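Local atomic coordinates of putative flagellar hook-associated protein (Vibrio parahaemolyticus, PDB entry 3PWX), a protein that probably serves as a structural component of the bacterial flagellum, as a flagellin-family protein thought to be associated with the hook. Residues S53-V58 with A178-I183; W60-S65 with N171-V176; G73-L78 with A160-F165. All coordinates share one frame; numbering follows the deposited sequence.

Contact 1. Residues S53-V58 with A178-I183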
ATOM      1  N   SER A  53     -31.816   6.281 -11.157  1.00 64.02           N
ATOM      2  CA  SER A  53     -32.808   6.847 -12.058  1.00 66.50           C
ATOM      3  C   SER A  53     -33.000   5.995 -13.303  1.00 66.34           C
ATOM      4  O   SER A  53     -34.120   5.821 -13.793  1.00 67.17           O
ATOM      5  CB  SER A  53     -32.448   8.271 -12.457  1.00 67.23           C
ATOM      6  OG  SER A  53     -31.972   8.966 -11.327  1.00 72.26           O
HETATM    7  N   MSE A  54     -31.904   5.450 -13.821  1.00 65.36           N
HETATM    8  CA  MSE A  54     -32.033   4.625 -14.991  1.00 64.64           C
HETATM    9  C   MSE A  54     -32.866   3.396 -14.600  1.00 64.50           C
HETATM   10  O   MSE A  54     -33.761   3.015 -15.327  1.00 64.44           O
HETATM   11  CB  MSE A  54     -30.672   4.297 -15.499  1.00 62.50           C
HETATM   12  CG  MSE A  54     -30.563   3.319 -16.604  1.00 65.93           C
HETATM   13 SE   MSE A  54     -28.644   3.277 -17.112  1.00 75.00          SE
HETATM   14  CE  MSE A  54     -28.510   5.114 -17.753  1.00 68.59           C
ATOM     15  N   ARG A  55     -32.629   2.813 -13.428  1.00 63.65           N
ATOM     16  CA  ARG A  55     -33.403   1.637 -13.056  1.00 64.28           C
ATOM     17  C   ARG A  55     -34.932   1.914 -12.855  1.00 67.45           C
ATOM     18  O   ARG A  55     -35.767   1.075 -13.170  1.00 67.65           O
ATOM     19  CB  ARG A  55     -32.809   1.035 -11.841  1.00 62.69           C
ATOM     20  CG  ARG A  55     -33.086  -0.389 -11.639  1.00 63.48           C
ATOM     21  CD  ARG A  55     -32.709  -0.601 -10.199  1.00 65.03           C
ATOM     22  NE  ARG A  55     -32.802  -1.974  -9.719  1.00 67.23           N
ATOM     23  CZ  ARG A  55     -33.671  -2.412  -8.801  1.00 67.29           C
ATOM     24  NH1 ARG A  55     -34.577  -1.584  -8.253  1.00 63.39           N
ATOM     25  NH2 ARG A  55     -33.600  -3.693  -8.428  1.00 66.94           N
ATOM     26  N   ASP A  56     -35.276   3.095 -12.354  1.00 69.42           N
ATOM     27  CA  ASP A  56     -36.642   3.471 -12.102  1.00 72.51           C
ATOM     28  C   ASP A  56     -37.451   3.625 -13.397  1.00 74.78           C
ATOM     29  O   ASP A  56     -38.672   3.347 -13.436  1.00 75.79           O
ATOM     30  CB  ASP A  56     -36.654   4.792 -11.350  1.00 73.98           C
ATOM     31  CG  ASP A  56     -36.272   4.649  -9.887  1.00 74.16           C
ATOM     32  OD1 ASP A  56     -36.160   3.523  -9.326  1.00 74.80           O
ATOM     33  OD2 ASP A  56     -36.065   5.711  -9.286  1.00 76.70           O
ATOM     34  N   ILE A  57     -36.754   4.079 -14.438  1.00 74.73           N
ATOM     35  CA  ILE A  57     -37.315   4.264 -15.770  1.00 76.42           C
ATOM     36  C   ILE A  57     -37.570   2.928 -16.461  1.00 77.32           C
ATOM     37  O   ILE A  57     -38.663   2.695 -17.019  1.00 78.58           O
ATOM     38  CB  ILE A  57     -36.390   5.133 -16.660  1.00 75.64           C
ATOM     39  CG1 ILE A  57     -36.430   6.602 -16.216  1.00 75.59           C
ATOM     40  CG2 ILE A  57     -36.747   4.970 -18.129  1.00 75.50           C
ATOM     41  CD1 ILE A  57     -35.219   7.400 -16.690  1.00 75.96           C
ATOM     42  N   VAL A  58     -36.556   2.068 -16.457  1.00 76.60           N
ATOM     43  CA  VAL A  58     -36.734   0.695 -16.879  1.00 78.02           C
ATOM     44  C   VAL A  58     -37.887   0.031 -16.101  1.00 81.00           C
ATOM     45  O   VAL A  58     -38.776  -0.564 -16.721  1.00 82.17           O
ATOM     46  CB  VAL A  58     -35.451  -0.083 -16.726  1.00 76.00           C
ATOM     47  CG1 VAL A  58     -35.671  -1.551 -17.025  1.00 74.99           C
ATOM     48  CG2 VAL A  58     -34.407   0.513 -17.653  1.00 76.05           C
ATOM     49  N   ALA A 178     -32.454  -8.279 -18.665  1.00 65.52           N
ATOM     50  CA  ALA A 178     -30.986  -8.168 -18.748  1.00 64.32           C
ATOM     51  C   ALA A 178     -30.533  -6.793 -18.281  1.00 62.93           C
ATOM     52  O   ALA A 178     -29.527  -6.664 -17.573  1.00 61.36           O
ATOM     53  CB  ALA A 178     -30.459  -8.491 -20.137  1.00 62.98           C
ATOM     54  N   SER A 179     -31.350  -5.790 -18.606  1.00 63.35           N
ATOM     55  CA  SER A 179     -31.075  -4.404 -18.231  1.00 63.21           C
ATOM     56  C   SER A 179     -31.139  -4.138 -16.710  1.00 62.42           C
ATOM     57  O   SER A 179     -30.303  -3.404 -16.174  1.00 60.86           O
ATOM     58  CB  SER A 179     -31.998  -3.458 -18.973  1.00 63.43           C
ATOM     59  OG  SER A 179     -31.956  -3.732 -20.357  1.00 66.63           O
ATOM     60  N   LEU A 180     -32.119  -4.722 -16.014  1.00 63.05           N
ATOM     61  CA  LEU A 180     -32.154  -4.580 -14.543  1.00 62.47           C
ATOM     62  C   LEU A 180     -31.021  -5.343 -13.882  1.00 61.79           C
ATOM     63  O   LEU A 180     -30.370  -4.825 -12.975  1.00 62.79           O
ATOM     64  CB  LEU A 180     -33.497  -4.956 -13.973  1.00 62.98           C
ATOM     65  CG  LEU A 180     -34.667  -4.061 -14.406  1.00 64.53           C
ATOM     66  CD1 LEU A 180     -36.015  -4.751 -14.081  1.00 65.45           C
ATOM     67  CD2 LEU A 180     -34.610  -2.641 -13.809  1.00 61.23           C
ATOM     68  N   ASN A 181     -30.745  -6.550 -14.371  1.00 61.43           N
ATOM     69  CA  ASN A 181     -29.607  -7.340 -13.906  1.00 60.33           C
ATOM     70  C   ASN A 181     -28.229  -6.664 -14.120  1.00 58.60           C
ATOM     71  O   ASN A 181     -27.342  -6.776 -13.260  1.00 58.35           O
ATOM     72  CB  ASN A 181     -29.630  -8.758 -14.494  1.00 61.20           C
ATOM     73  CG  ASN A 181     -30.879  -9.542 -14.099  1.00 62.63           C
ATOM     74  OD1 ASN A 181     -31.498  -9.270 -13.081  1.00 65.89           O
ATOM     75  ND2 ASN A 181     -31.242 -10.519 -14.906  1.00 63.54           N
ATOM     76  N   ALA A 182     -28.060  -5.956 -15.233  1.00 56.68           N
ATOM     77  CA  ALA A 182     -26.820  -5.261 -15.498  1.00 55.03           C
ATOM     78  C   ALA A 182     -26.713  -4.038 -14.619  1.00 54.74           C
ATOM     79  O   ALA A 182     -25.587  -3.726 -14.072  1.00 55.23           O
ATOM     80  CB  ALA A 182     -26.692  -4.900 -16.941  1.00 55.09           C
ATOM     81  N   ILE A 183     -27.839  -3.357 -14.426  1.00 55.08           N
ATOM     82  CA  ILE A 183     -27.876  -2.241 -13.483  1.00 55.04           C
ATOM     83  C   ILE A 183     -27.628  -2.708 -12.063  1.00 55.01           C
ATOM     84  O   ILE A 183     -26.715  -2.202 -11.436  1.00 54.64           O
ATOM     85  CB  ILE A 183     -29.180  -1.434 -13.524  1.00 55.67           C
ATOM     86  CG1 ILE A 183     -29.353  -0.786 -14.905  1.00 55.86           C
ATOM     87  CG2 ILE A 183     -29.126  -0.385 -12.391  1.00 55.77           C
ATOM     88  CD1 ILE A 183     -30.694  -0.138 -15.180  1.00 57.07           C
TER
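Leu180 is the first residue of 178-183 to press its side chain against 53-58, and it does so chiefly with its CD2 methyl. This CD2 lies 3.5 Å from CG of Arg55, and the same CD2 is 3.6 Å from CG1 of Val58, so this branch fits between two residues one helical turn apart. The Leu180 and Val58 side chains lie antiparallel alongside each other, whereas the long arginine chain passes Leu180 at roughly a right angle. With CG of Leu180 anti to the carbonyl carbon (chi1 -64°), the branch is carried closer to the partner helix than its CB direction alone would suggest. The backbones are closest here too, with 6.5 Å between CA of Arg55 and CA of Leu180. These are two nearly antiparallel helices, 7-61 and 172-223; the short segment axes approach to 10.2 Å at 160°, the lengthwise packing expected of the paired terminal helices of a flagellin-type protein. One turn on, Ile183 aims its CB at the partner and uses both of its branches. CD1 reaches CG of selenomethionine Met54 at 3.7 Å and also lies over the backbone, 3.9 Å from CA of Arg55. CG2 meets the base of the arginine, 4.0 Å from CB of Arg55. The aliphatic stem of Arg55 thus packs against both Leu180 and Ile183. Beyond it the chain stays extended from CG to NE, and NE forms a salt bridge with Asp184, the residue that follows Ile183. Met54 behaves differently: its CB points toward 178-183, but the chain bends at chi3 (-65°) and the selenium end turns off from the contact, while the side chain also touches Leu78 and Tyr81 of helix 71-89.

Contact 2. Residues W60-S65 with N171-V176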
ATOM      1  N   TRP A  60     -40.607   1.404 -14.608  1.00 94.55           N
ATOM      2  CA  TRP A  60     -41.913   1.850 -15.096  1.00 99.43           C
ATOM      3  C   TRP A  60     -42.134   1.402 -16.528  1.00100.48           C
ATOM      4  O   TRP A  60     -43.071   0.652 -16.799  1.00102.02           O
ATOM      5  CB  TRP A  60     -42.178   3.356 -14.969  1.00101.25           C
ATOM      6  CG  TRP A  60     -43.693   3.598 -15.046  1.00107.14           C
ATOM      7  CD1 TRP A  60     -44.519   3.291 -16.104  1.00109.55           C
ATOM      8  CD2 TRP A  60     -44.554   4.138 -14.017  1.00112.15           C
ATOM      9  NE1 TRP A  60     -45.822   3.610 -15.805  1.00114.63           N
ATOM     10  CE2 TRP A  60     -45.881   4.132 -14.536  1.00115.63           C
ATOM     11  CE3 TRP A  60     -44.335   4.629 -12.715  1.00112.52           C
ATOM     12  CZ2 TRP A  60     -46.990   4.602 -13.798  1.00118.39           C
ATOM     13  CZ3 TRP A  60     -45.436   5.097 -11.978  1.00116.15           C
ATOM     14  CH2 TRP A  60     -46.749   5.079 -12.526  1.00119.52           C
ATOM     15  N   GLY A  61     -41.257   1.856 -17.418  1.00100.99           N
ATOM     16  CA  GLY A  61     -41.268   1.526 -18.854  1.00102.77           C
ATOM     17  C   GLY A  61     -41.404   0.087 -19.341  1.00103.66           C
ATOM     18  O   GLY A  61     -41.820  -0.136 -20.478  1.00104.63           O
ATOM     19  N   ALA A  62     -41.030  -0.891 -18.517  1.00104.08           N
ATOM     20  CA  ALA A  62     -41.414  -2.292 -18.746  1.00105.69           C
ATOM     21  C   ALA A  62     -42.951  -2.388 -18.722  1.00108.84           C
ATOM     22  O   ALA A  62     -43.582  -2.632 -17.679  1.00109.74           O
ATOM     23  CB  ALA A  62     -40.775  -3.205 -17.680  1.00104.38           C
ATOM     24  N   ASN A  63     -43.547  -2.140 -19.880  1.00111.67           N
ATOM     25  CA  ASN A  63     -44.999  -1.968 -19.991  1.00115.12           C
ATOM     26  C   ASN A  63     -45.711  -3.233 -20.455  1.00116.40           C
ATOM     27  O   ASN A  63     -45.433  -3.753 -21.549  1.00116.26           O
ATOM     28  CB  ASN A  63     -45.327  -0.812 -20.951  1.00116.52           C
ATOM     29  CG  ASN A  63     -45.554   0.515 -20.236  1.00118.32           C
ATOM     30  OD1 ASN A  63     -46.651   0.785 -19.740  1.00121.12           O
ATOM     31  ND2 ASN A  63     -44.526   1.363 -20.214  1.00117.05           N
ATOM     32  N   GLY A  64     -46.617  -3.737 -19.616  1.00118.13           N
ATOM     33  CA  GLY A  64     -47.607  -4.708 -20.076  1.00120.06           C
ATOM     34  C   GLY A  64     -48.531  -4.009 -21.063  1.00122.07           C
ATOM     35  O   GLY A  64     -49.033  -4.626 -22.001  1.00122.96           O
ATOM     36  N   SER A  65     -48.719  -2.705 -20.847  1.00123.16           N
ATOM     37  CA  SER A  65     -49.698  -1.888 -21.558  1.00125.39           C
ATOM     38  C   SER A  65     -48.987  -0.826 -22.407  1.00125.17           C
ATOM     39  O   SER A  65     -48.678   0.268 -21.918  1.00125.06           O
ATOM     40  CB  SER A  65     -50.658  -1.226 -20.553  1.00127.45           C
ATOM     41  OG  SER A  65     -50.958  -2.079 -19.453  1.00127.05           O
ATOM     42  N   ASN A 171     -38.555 -10.299 -27.684  1.00 80.54           N
ATOM     43  CA  ASN A 171     -37.501 -10.273 -26.664  1.00 78.41           C
ATOM     44  C   ASN A 171     -37.506  -9.093 -25.717  1.00 76.99           C
ATOM     45  O   ASN A 171     -36.560  -8.914 -24.910  1.00 76.04           O
ATOM     46  CB  ASN A 171     -36.150 -10.346 -27.345  1.00 78.64           C
ATOM     47  CG  ASN A 171     -35.484 -11.665 -27.111  1.00 80.40           C
ATOM     48  OD1 ASN A 171     -34.614 -11.783 -26.251  1.00 78.08           O
ATOM     49  ND2 ASN A 171     -35.936 -12.693 -27.830  1.00 83.65           N
ATOM     50  N   PHE A 172     -38.569  -8.295 -25.804  1.00 76.49           N
ATOM     51  CA  PHE A 172     -38.720  -7.105 -24.993  1.00 75.08           C
ATOM     52  C   PHE A 172     -38.534  -7.411 -23.514  1.00 74.30           C
ATOM     53  O   PHE A 172     -37.690  -6.804 -22.865  1.00 73.17           O
ATOM     54  CB  PHE A 172     -40.078  -6.462 -25.246  1.00 75.67           C
ATOM     55  CG  PHE A 172     -40.282  -5.142 -24.558  1.00 73.55           C
ATOM     56  CD1 PHE A 172     -40.897  -5.078 -23.315  1.00 72.29           C
ATOM     57  CD2 PHE A 172     -39.912  -3.958 -25.171  1.00 72.17           C
ATOM     58  CE1 PHE A 172     -41.125  -3.843 -22.683  1.00 72.40           C
ATOM     59  CE2 PHE A 172     -40.129  -2.721 -24.540  1.00 71.39           C
ATOM     60  CZ  PHE A 172     -40.736  -2.666 -23.301  1.00 71.23           C
ATOM     61  N   GLN A 173     -39.306  -8.352 -22.981  1.00 75.21           N
ATOM     62  CA  GLN A 173     -39.225  -8.606 -21.551  1.00 74.92           C
ATOM     63  C   GLN A 173     -37.847  -9.159 -21.117  1.00 73.32           C
ATOM     64  O   GLN A 173     -37.441  -8.981 -19.982  1.00 72.25           O
ATOM     65  CB  GLN A 173     -40.345  -9.516 -21.102  1.00 76.39           C
ATOM     66  CG  GLN A 173     -40.758  -9.308 -19.632  1.00 78.94           C
ATOM     67  CD  GLN A 173     -41.150  -7.869 -19.290  1.00 80.21           C
ATOM     68  OE1 GLN A 173     -41.952  -7.223 -19.996  1.00 80.50           O
ATOM     69  NE2 GLN A 173     -40.598  -7.369 -18.171  1.00 79.68           N
ATOM     70  N   ALA A 174     -37.142  -9.805 -22.045  1.00 72.79           N
ATOM     71  CA  ALA A 174     -35.860 -10.386 -21.759  1.00 71.66           C
ATOM     72  C   ALA A 174     -34.737  -9.309 -21.692  1.00 70.93           C
ATOM     73  O   ALA A 174     -33.830  -9.399 -20.831  1.00 70.21           O
ATOM     74  CB  ALA A 174     -35.531 -11.465 -22.781  1.00 71.74           C
ATOM     75  N   GLU A 175     -34.783  -8.311 -22.587  1.00 70.52           N
ATOM     76  CA  GLU A 175     -33.838  -7.185 -22.527  1.00 68.87           C
ATOM     77  C   GLU A 175     -34.076  -6.378 -21.278  1.00 68.45           C
ATOM     78  O   GLU A 175     -33.105  -5.997 -20.587  1.00 66.81           O
ATOM     79  CB  GLU A 175     -33.960  -6.247 -23.721  1.00 69.27           C
ATOM     80  CG  GLU A 175     -33.390  -6.812 -24.996  1.00 71.29           C
ATOM     81  CD  GLU A 175     -31.875  -6.838 -25.043  1.00 72.01           C
ATOM     82  OE1 GLU A 175     -31.201  -6.785 -23.997  1.00 71.09           O
ATOM     83  OE2 GLU A 175     -31.340  -6.942 -26.164  1.00 76.21           O
ATOM     84  N   VAL A 176     -35.361  -6.108 -20.993  1.00 68.77           N
ATOM     85  CA  VAL A 176     -35.732  -5.482 -19.718  1.00 67.89           C
ATOM     86  C   VAL A 176     -35.017  -6.179 -18.537  1.00 67.53           C
ATOM     87  O   VAL A 176     -34.327  -5.518 -17.761  1.00 66.90           O
ATOM     88  CB  VAL A 176     -37.287  -5.403 -19.545  1.00 69.31           C
ATOM     89  CG1 VAL A 176     -37.738  -5.160 -18.071  1.00 65.12           C
ATOM     90  CG2 VAL A 176     -37.858  -4.347 -20.505  1.00 69.24           C
TER
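The carbonyl oxygen of Gly61, at the end of helix 7-61, accepts two side-chain hydrogen bonds and also lies at the edge of the Phe172 ring across the contact. Here the chain leaves the helix through an inverse gamma turn centred on Ala62, the first residue to depart from helical backbone angles. ND2 of Asn63 donates to O of Gly61 at 3.1 Å, and NE of Arg71, at the start of helix 71-89, supplies the other bond. The Asn63 bond is moderately bent, 147° at the hydrogen, and arrives from above the carbonyl plane, with an angle of only 97° at the oxygen; it is therefore not directed along a lone pair. Across from the turn is the opening turn of helix 172-223. Phe172 holds CG trans to its backbone N (chi1 -174°), which sends the ring toward the turn edge first. Its CZ is 3.9 Å from O of Gly61, which sits in the ring plane, so the slightly positive C-H rim probably meets the oxygen favourably, though the separation is too long to count as a strong interaction. Next along the same rim, CE1 of Phe172 lies 4.1 Å from N of Asn63, and CA of Ala62 also borders this edge near the ring plane. The ring additionally touches Arg71 and Glu164, placing it among three helices. The contact is small, burying 155 Å² over both segments. The exposed Gln173 bends at chi2, bringing NE2 to 4.2 Å from CB of Ala62. One turn on from Phe172, buried Val176 aims its CB at the other segment, and its CG1 packs on CB of Ala62 at 3.6 Å.

Contact 3. Residues G73-L78 with A160-F165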
ATOM      1  N   GLY A  73     -40.131   9.805 -24.451  1.00104.43           N
ATOM      2  CA  GLY A  73     -39.590  10.735 -23.471  1.00103.43           C
ATOM      3  C   GLY A  73     -38.710   9.999 -22.481  1.00 99.92           C
ATOM      4  O   GLY A  73     -37.735  10.547 -21.968  1.00 99.00           O
HETATM    5  N   MSE A  74     -39.069   8.746 -22.221  1.00 97.74           N
HETATM    6  CA  MSE A  74     -38.260   7.844 -21.435  1.00 94.68           C
HETATM    7  C   MSE A  74     -36.917   7.617 -22.100  1.00 91.50           C
HETATM    8  O   MSE A  74     -35.878   7.645 -21.439  1.00 90.33           O
HETATM    9  CB  MSE A  74     -38.953   6.499 -21.278  1.00 94.86           C
HETATM   10  CG  MSE A  74     -39.887   6.413 -20.105  1.00 99.41           C
HETATM   11 SE   MSE A  74     -40.897   4.756 -20.234  1.00109.01          SE
HETATM   12  CE  MSE A  74     -42.670   5.470 -19.746  1.00109.05           C
ATOM     13  N   ILE A  75     -36.941   7.398 -23.407  1.00 89.73           N
ATOM     14  CA  ILE A  75     -35.737   7.193 -24.161  1.00 86.47           C
ATOM     15  C   ILE A  75     -34.691   8.298 -23.986  1.00 85.74           C
ATOM     16  O   ILE A  75     -33.552   8.004 -23.739  1.00 83.53           O
ATOM     17  CB  ILE A  75     -36.062   6.875 -25.613  1.00 87.46           C
ATOM     18  CG1 ILE A  75     -36.439   5.395 -25.684  1.00 85.84           C
ATOM     19  CG2 ILE A  75     -34.899   7.262 -26.555  1.00 86.50           C
ATOM     20  CD1 ILE A  75     -37.191   4.976 -26.923  1.00 87.61           C
ATOM     21  N   THR A  76     -35.093   9.550 -24.094  1.00 87.54           N
ATOM     22  CA  THR A  76     -34.235  10.702 -23.837  1.00 87.60           C
ATOM     23  C   THR A  76     -33.655  10.711 -22.415  1.00 86.02           C
ATOM     24  O   THR A  76     -32.455  11.003 -22.228  1.00 85.30           O
ATOM     25  CB  THR A  76     -35.040  11.996 -24.054  1.00 90.98           C
ATOM     26  OG1 THR A  76     -35.625  11.947 -25.356  1.00 93.47           O
ATOM     27  CG2 THR A  76     -34.196  13.262 -23.921  1.00 89.87           C
ATOM     28  N   GLU A  77     -34.484  10.417 -21.415  1.00 85.36           N
ATOM     29  CA  GLU A  77     -33.987  10.411 -20.046  1.00 83.90           C
ATOM     30  C   GLU A  77     -33.013   9.252 -19.763  1.00 79.50           C
ATOM     31  O   GLU A  77     -32.048   9.437 -19.000  1.00 78.19           O
ATOM     32  CB  GLU A  77     -35.123  10.485 -19.031  1.00 86.15           C
ATOM     33  CG  GLU A  77     -35.764  11.879 -18.898  1.00 93.01           C
ATOM     34  CD  GLU A  77     -35.133  12.714 -17.771  1.00 98.36           C
ATOM     35  OE1 GLU A  77     -33.910  13.030 -17.844  1.00 98.50           O
ATOM     36  OE2 GLU A  77     -35.868  13.054 -16.806  1.00101.38           O
ATOM     37  N   LEU A  78     -33.232   8.093 -20.401  1.00 76.39           N
ATOM     38  CA  LEU A  78     -32.245   7.004 -20.342  1.00 72.29           C
ATOM     39  C   LEU A  78     -30.931   7.442 -20.933  1.00 70.71           C
ATOM     40  O   LEU A  78     -29.884   7.340 -20.249  1.00 69.76           O
ATOM     41  CB  LEU A  78     -32.696   5.718 -21.010  1.00 71.45           C
ATOM     42  CG  LEU A  78     -33.710   4.864 -20.248  1.00 71.37           C
ATOM     43  CD1 LEU A  78     -34.214   3.764 -21.186  1.00 71.66           C
ATOM     44  CD2 LEU A  78     -33.182   4.279 -18.892  1.00 65.40           C
ATOM     45  N   ALA A 160     -29.056  -1.634 -25.911  1.00 64.97           N
ATOM     46  CA  ALA A 160     -29.922  -2.754 -26.328  1.00 65.06           C
ATOM     47  C   ALA A 160     -31.408  -2.601 -25.833  1.00 65.37           C
ATOM     48  O   ALA A 160     -32.368  -3.051 -26.484  1.00 65.13           O
ATOM     49  CB  ALA A 160     -29.338  -4.092 -25.895  1.00 62.55           C
ATOM     50  N   LEU A 161     -31.569  -1.974 -24.673  1.00 64.60           N
ATOM     51  CA  LEU A 161     -32.883  -1.757 -24.145  1.00 65.90           C
ATOM     52  C   LEU A 161     -33.564  -0.619 -24.909  1.00 67.66           C
ATOM     53  O   LEU A 161     -34.694  -0.756 -25.290  1.00 69.67           O
ATOM     54  CB  LEU A 161     -32.872  -1.535 -22.621  1.00 64.84           C
ATOM     55  CG  LEU A 161     -34.329  -1.262 -22.186  1.00 65.72           C
ATOM     56  CD1 LEU A 161     -35.158  -2.549 -22.173  1.00 67.55           C
ATOM     57  CD2 LEU A 161     -34.445  -0.534 -20.890  1.00 62.70           C
ATOM     58  N   ILE A 162     -32.853   0.477 -25.152  1.00 68.30           N
ATOM     59  CA  ILE A 162     -33.322   1.603 -25.962  1.00 69.81           C
ATOM     60  C   ILE A 162     -33.802   1.179 -27.368  1.00 72.45           C
ATOM     61  O   ILE A 162     -34.789   1.680 -27.876  1.00 74.25           O
ATOM     62  CB  ILE A 162     -32.207   2.685 -26.068  1.00 69.13           C
ATOM     63  CG1 ILE A 162     -31.998   3.358 -24.701  1.00 66.27           C
ATOM     64  CG2 ILE A 162     -32.524   3.685 -27.203  1.00 71.14           C
ATOM     65  CD1 ILE A 162     -30.842   4.307 -24.589  1.00 61.91           C
ATOM     66  N   ALA A 163     -33.083   0.253 -27.981  1.00 72.86           N
ATOM     67  CA  ALA A 163     -33.473  -0.344 -29.239  1.00 74.51           C
ATOM     68  C   ALA A 163     -34.781  -1.104 -29.040  1.00 75.45           C
ATOM     69  O   ALA A 163     -35.747  -0.915 -29.766  1.00 78.37           O
ATOM     70  CB  ALA A 163     -32.349  -1.276 -29.740  1.00 73.69           C
ATOM     71  N   GLU A 164     -34.836  -1.935 -28.018  1.00 74.62           N
ATOM     72  CA  GLU A 164     -36.047  -2.680 -27.706  1.00 75.39           C
ATOM     73  C   GLU A 164     -37.241  -1.750 -27.354  1.00 76.66           C
ATOM     74  O   GLU A 164     -38.399  -2.051 -27.709  1.00 77.63           O
ATOM     75  CB  GLU A 164     -35.730  -3.681 -26.606  1.00 73.51           C
ATOM     76  CG  GLU A 164     -36.663  -4.847 -26.451  1.00 75.41           C
ATOM     77  CD  GLU A 164     -36.803  -5.742 -27.682  1.00 77.87           C
ATOM     78  OE1 GLU A 164     -35.807  -6.204 -28.283  1.00 76.06           O
ATOM     79  OE2 GLU A 164     -37.959  -6.016 -28.019  1.00 79.80           O
ATOM     80  N   PHE A 165     -36.959  -0.623 -26.681  1.00 76.46           N
ATOM     81  CA  PHE A 165     -37.979   0.417 -26.453  1.00 78.18           C
ATOM     82  C   PHE A 165     -38.483   1.078 -27.740  1.00 80.20           C
ATOM     83  O   PHE A 165     -39.625   1.459 -27.797  1.00 81.49           O
ATOM     84  CB  PHE A 165     -37.505   1.495 -25.491  1.00 77.29           C
ATOM     85  CG  PHE A 165     -37.712   1.157 -24.049  1.00 78.33           C
ATOM     86  CD1 PHE A 165     -37.721   2.159 -23.084  1.00 80.78           C
ATOM     87  CD2 PHE A 165     -37.889  -0.165 -23.634  1.00 78.30           C
ATOM     88  CE1 PHE A 165     -37.910   1.845 -21.719  1.00 79.52           C
ATOM     89  CE2 PHE A 165     -38.083  -0.480 -22.286  1.00 75.63           C
ATOM     90  CZ  PHE A 165     -38.098   0.526 -21.332  1.00 76.74           C
TER
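This is a buried, wholly apolar helix-to-helix contact, joining helix 71-89 to helix 154-166 within the bundle of four helices at one end of the molecule. The short segment axes run antiparallel at 169° with 10.4 Å between them, and CA of Ile75 and CA of Ile162 are the nearest CA atoms, 6.4 Å apart. The side chains of Ile75 and Phe165 overlap while heading in opposing senses: CD1 of Ile75 touches CB of Phe165 at 3.8 Å, while CG1 of Ile75 lies at the edge of the ring near its plane. Ile75 also brings its CG2 to 4.3 Å from CG2 of Ile162. One turn later, CD1 of Leu78 packs among three residues, 4.2 Å from CG1 of Ile162 and equally far from CE1 of Phe165, with Leu161 slightly beyond. Ile57 of helix 7-61 also packs on Leu78. The Phe165 ring is met obliquely by SE of selenomethionine Met74, 4.4 Å from CE1 of Phe165. One ring face is covered from its own helix, where CD2 of Leu161 stands 3.8 Å above the plane of Phe165, nearer the ring's edge than its centre.

The three contacts cluster at one end of the elongated chain, with their centres about 11 Å from one another. Along the sequence they are nested: contact 3 lies inside the loop closed by contact 2, which lies inside that closed by contact 1. Contacts 1 and 2 share helices 7-61 and 172-223, whereas contact 3 joins the helices following and preceding them, 71-89 and 154-166. Two successive-helix pairs therefore pack together as a four-helix bundle. Direct packing couples the contacts: CG2 of Val58 lies 3.4 Å from CD2 of Leu161, and CE2 of Phe172 is 3.5 Å from CD2 of Phe165. The largely apolar packing thus runs from one contact to the next and joins distant parts of the sequence.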